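Local coordinates for protein glutamyl endopeptidase (PDB 6PYM) that probably cleaves peptide bonds on the carboxyl side of glutamate, as a secreted chymotrypsin-like serine protease of Staphylococcus epidermidis, at residues A[6-11]-A[135-140]. The protein carries 1 engineered substitution. Sequence-based numbering, arbitrary orientation.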
loop_
_atom_site.group_PDB
_atom_site.type_symbol
_atom_site.label_atom_id
_atom_site.label_comp_id
_atom_site.label_asym_id
_atom_site.label_seq_id
_atom_site.Cartn_x
_atom_site.Cartn_y
_atom_site.Cartn_z
ATOM N N ASN A 6 7.844 16.855 7.170
ATOM C CA ASN A 6 8.079 16.331 5.823
ATOM C C ASN A 6 9.455 15.675 5.848
ATOM O O ASN A 6 10.462 16.283 5.466
ATOM C CB ASN A 6 7.976 17.425 4.785
ATOM C CG ASN A 6 8.194 16.917 3.381
ATOM O OD1 ASN A 6 8.163 15.708 3.136
ATOM N ND2 ASN A 6 8.402 17.832 2.441
ATOM N N ASN A 7 9.485 14.437 6.320
ATOM C CA ASN A 7 10.701 13.664 6.551
ATOM C C ASN A 7 10.579 12.425 5.667
ATOM O O ASN A 7 10.011 11.406 6.068
ATOM C CB ASN A 7 10.784 13.307 8.036
ATOM C CG ASN A 7 12.030 12.536 8.389
ATOM O OD1 ASN A 7 12.909 12.334 7.553
ATOM N ND2 ASN A 7 12.119 12.105 9.641
ATOM N N ARG A 8 11.091 12.531 4.446
ATOM C CA ARG A 8 10.909 11.514 3.417
ATOM C C ARG A 8 12.243 11.187 2.768
ATOM O O ARG A 8 12.992 12.091 2.379
ATOM C CB ARG A 8 9.922 11.997 2.356
ATOM C CG ARG A 8 8.551 12.355 2.911
ATOM C CD ARG A 8 7.532 12.550 1.798
ATOM N NE ARG A 8 7.801 13.761 1.029
ATOM C CZ ARG A 8 7.487 13.939 -0.253
ATOM N NH1 ARG A 8 6.911 12.972 -0.951
ATOM N NH2 ARG A 8 7.767 15.085 -0.845
ATOM N N HIS A 9 12.532 9.903 2.636
ATOM C CA HIS A 9 13.816 9.449 2.129
ATOM C C HIS A 9 13.596 8.332 1.125
ATOM O O HIS A 9 12.702 7.494 1.295
ATOM C CB HIS A 9 14.706 8.961 3.278
ATOM C CG HIS A 9 15.178 10.066 4.163
ATOM N ND1 HIS A 9 14.506 10.454 5.301
ATOM C CD2 HIS A 9 16.224 10.914 4.034
ATOM C CE1 HIS A 9 15.141 11.472 5.857
ATOM N NE2 HIS A 9 16.187 11.769 5.107
ATOM N N GLN A 10 14.423 8.316 0.087
ATOM C CA GLN A 10 14.290 7.327 -0.965
ATOM C C GLN A 10 14.828 5.985 -0.494
ATOM O O GLN A 10 15.814 5.916 0.253
ATOM C CB GLN A 10 15.051 7.785 -2.208
ATOM C CG GLN A 10 14.830 6.866 -3.395
ATOM C CD GLN A 10 15.400 7.406 -4.688
ATOM O OE1 GLN A 10 16.036 8.471 -4.716
ATOM N NE2 GLN A 10 15.156 6.683 -5.781
ATOM N N ILE A 11 14.161 4.917 -0.924
ATOM C CA ILE A 11 14.597 3.548 -0.689
ATOM C C ILE A 11 15.276 3.049 -1.952
ATOM O O ILE A 11 14.715 3.129 -3.052
ATOM C CB ILE A 11 13.413 2.635 -0.325
ATOM C CG1 ILE A 11 12.643 3.170 0.886
ATOM C CG2 ILE A 11 13.888 1.186 -0.124
ATOM C CD1 ILE A 11 13.484 3.401 2.099
ATOM N N PRO A 135 5.333 8.391 -4.146
ATOM C CA PRO A 135 4.805 9.756 -4.291
ATOM C C PRO A 135 5.080 10.340 -5.665
ATOM O O PRO A 135 6.182 10.225 -6.206
ATOM C CB PRO A 135 5.563 10.542 -3.212
ATOM C CG PRO A 135 6.835 9.769 -3.008
ATOM C CD PRO A 135 6.424 8.327 -3.161
ATOM N N GLY A 136 4.079 11.041 -6.201
ATOM C CA GLY A 136 4.141 11.586 -7.548
ATOM C C GLY A 136 4.975 12.836 -7.728
ATOM O O GLY A 136 5.178 13.257 -8.874
ATOM N N ASP A 137 5.457 13.452 -6.651
ATOM C CA ASP A 137 6.385 14.562 -6.822
ATOM C C ASP A 137 7.805 14.094 -7.083
ATOM O O ASP A 137 8.642 14.900 -7.507
ATOM C CB ASP A 137 6.334 15.523 -5.630
ATOM C CG ASP A 137 6.780 14.884 -4.324
ATOM O OD1 ASP A 137 6.431 13.713 -4.052
ATOM O OD2 ASP A 137 7.465 15.570 -3.538
ATOM N N LYS A 138 8.087 12.823 -6.872
ATOM C CA LYS A 138 9.393 12.244 -7.100
ATOM C C LYS A 138 9.422 11.564 -8.458
ATOM O O LYS A 138 8.388 11.410 -9.113
ATOM C CB LYS A 138 9.703 11.258 -5.969
ATOM C CG LYS A 138 9.549 11.863 -4.576
ATOM C CD LYS A 138 10.450 13.068 -4.342
ATOM C CE LYS A 138 10.499 13.392 -2.862
ATOM N NZ LYS A 138 11.316 14.594 -2.556
ATOM N N PRO A 139 10.600 11.143 -8.931
ATOM C CA PRO A 139 10.651 10.494 -10.245
ATOM C C PRO A 139 9.790 9.239 -10.260
ATOM O O PRO A 139 9.640 8.541 -9.243
ATOM C CB PRO A 139 12.137 10.170 -10.429
ATOM C CG PRO A 139 12.842 11.185 -9.587
ATOM C CD PRO A 139 11.952 11.354 -8.382
ATOM N N LEU A 140 9.202 8.965 -11.422
ATOM C CA LEU A 140 8.217 7.899 -11.538
ATOM C C LEU A 140 8.786 6.577 -11.036
ATOM O O LEU A 140 9.929 6.218 -11.334
ATOM C CB LEU A 140 7.760 7.762 -12.989
ATOM C CG LEU A 140 6.592 6.806 -13.247
ATOM C CD1 LEU A 140 5.316 7.312 -12.601
ATOM C CD2 LEU A 140 6.398 6.594 -14.743
HETATM O O HOH W 1 12.043 14.242 0.467
#
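Pro-135 meets Arg-8 at the edge of the guanidinium, its CB lying near that plane and 3.6 Å from Arg-8 NH1. The proline opens a type I beta turn closed by the bond from Lys-138 N to Pro-135 O. Asp-137 takes the arginine end-on: Arg-8 NH2 donates to Asp-137 OD2 at 2.8 Å, and Arg-8 NH1 to Asp-137 OD1 at 3.2 Å, both nearly straight. The oxygens receive these bonds on their syn sides, and the carboxylate and guanidinium planes differ by 11°, giving a two-pronged salt bridge. Within residues 6-11, Arg-8 NE donates to Asn-6 OD1 at 2.9 Å, a more bent bond tilted from the guanidinium plane that further limits rotation of the group. Lys-138 comes over one guanidinium face, its chain bent at chi2 (-59°), with CE 3.8 Å from Arg-8 NH2. The Lys-138 ammonium lies near the like-charged guanidinium, and NZ donates to a water that donates to Arg-8 O; the nearby carboxylate probably eases the repulsion. The contact ties the N-terminal region to the loop between strands 128-133 and 143-154 in the second beta domain of the chymotrypsin-like fold. The side chain of Pro-135 lies about 10 Å from that of Ala-169, the engineered residue at the predicted charge-relay serine position. Strand 8-11 extends this domain's sheet, antiparallel to strand 143-154, whose Trp-144 packs against Pro-135 and forms a cation-pi contact with Lys-138.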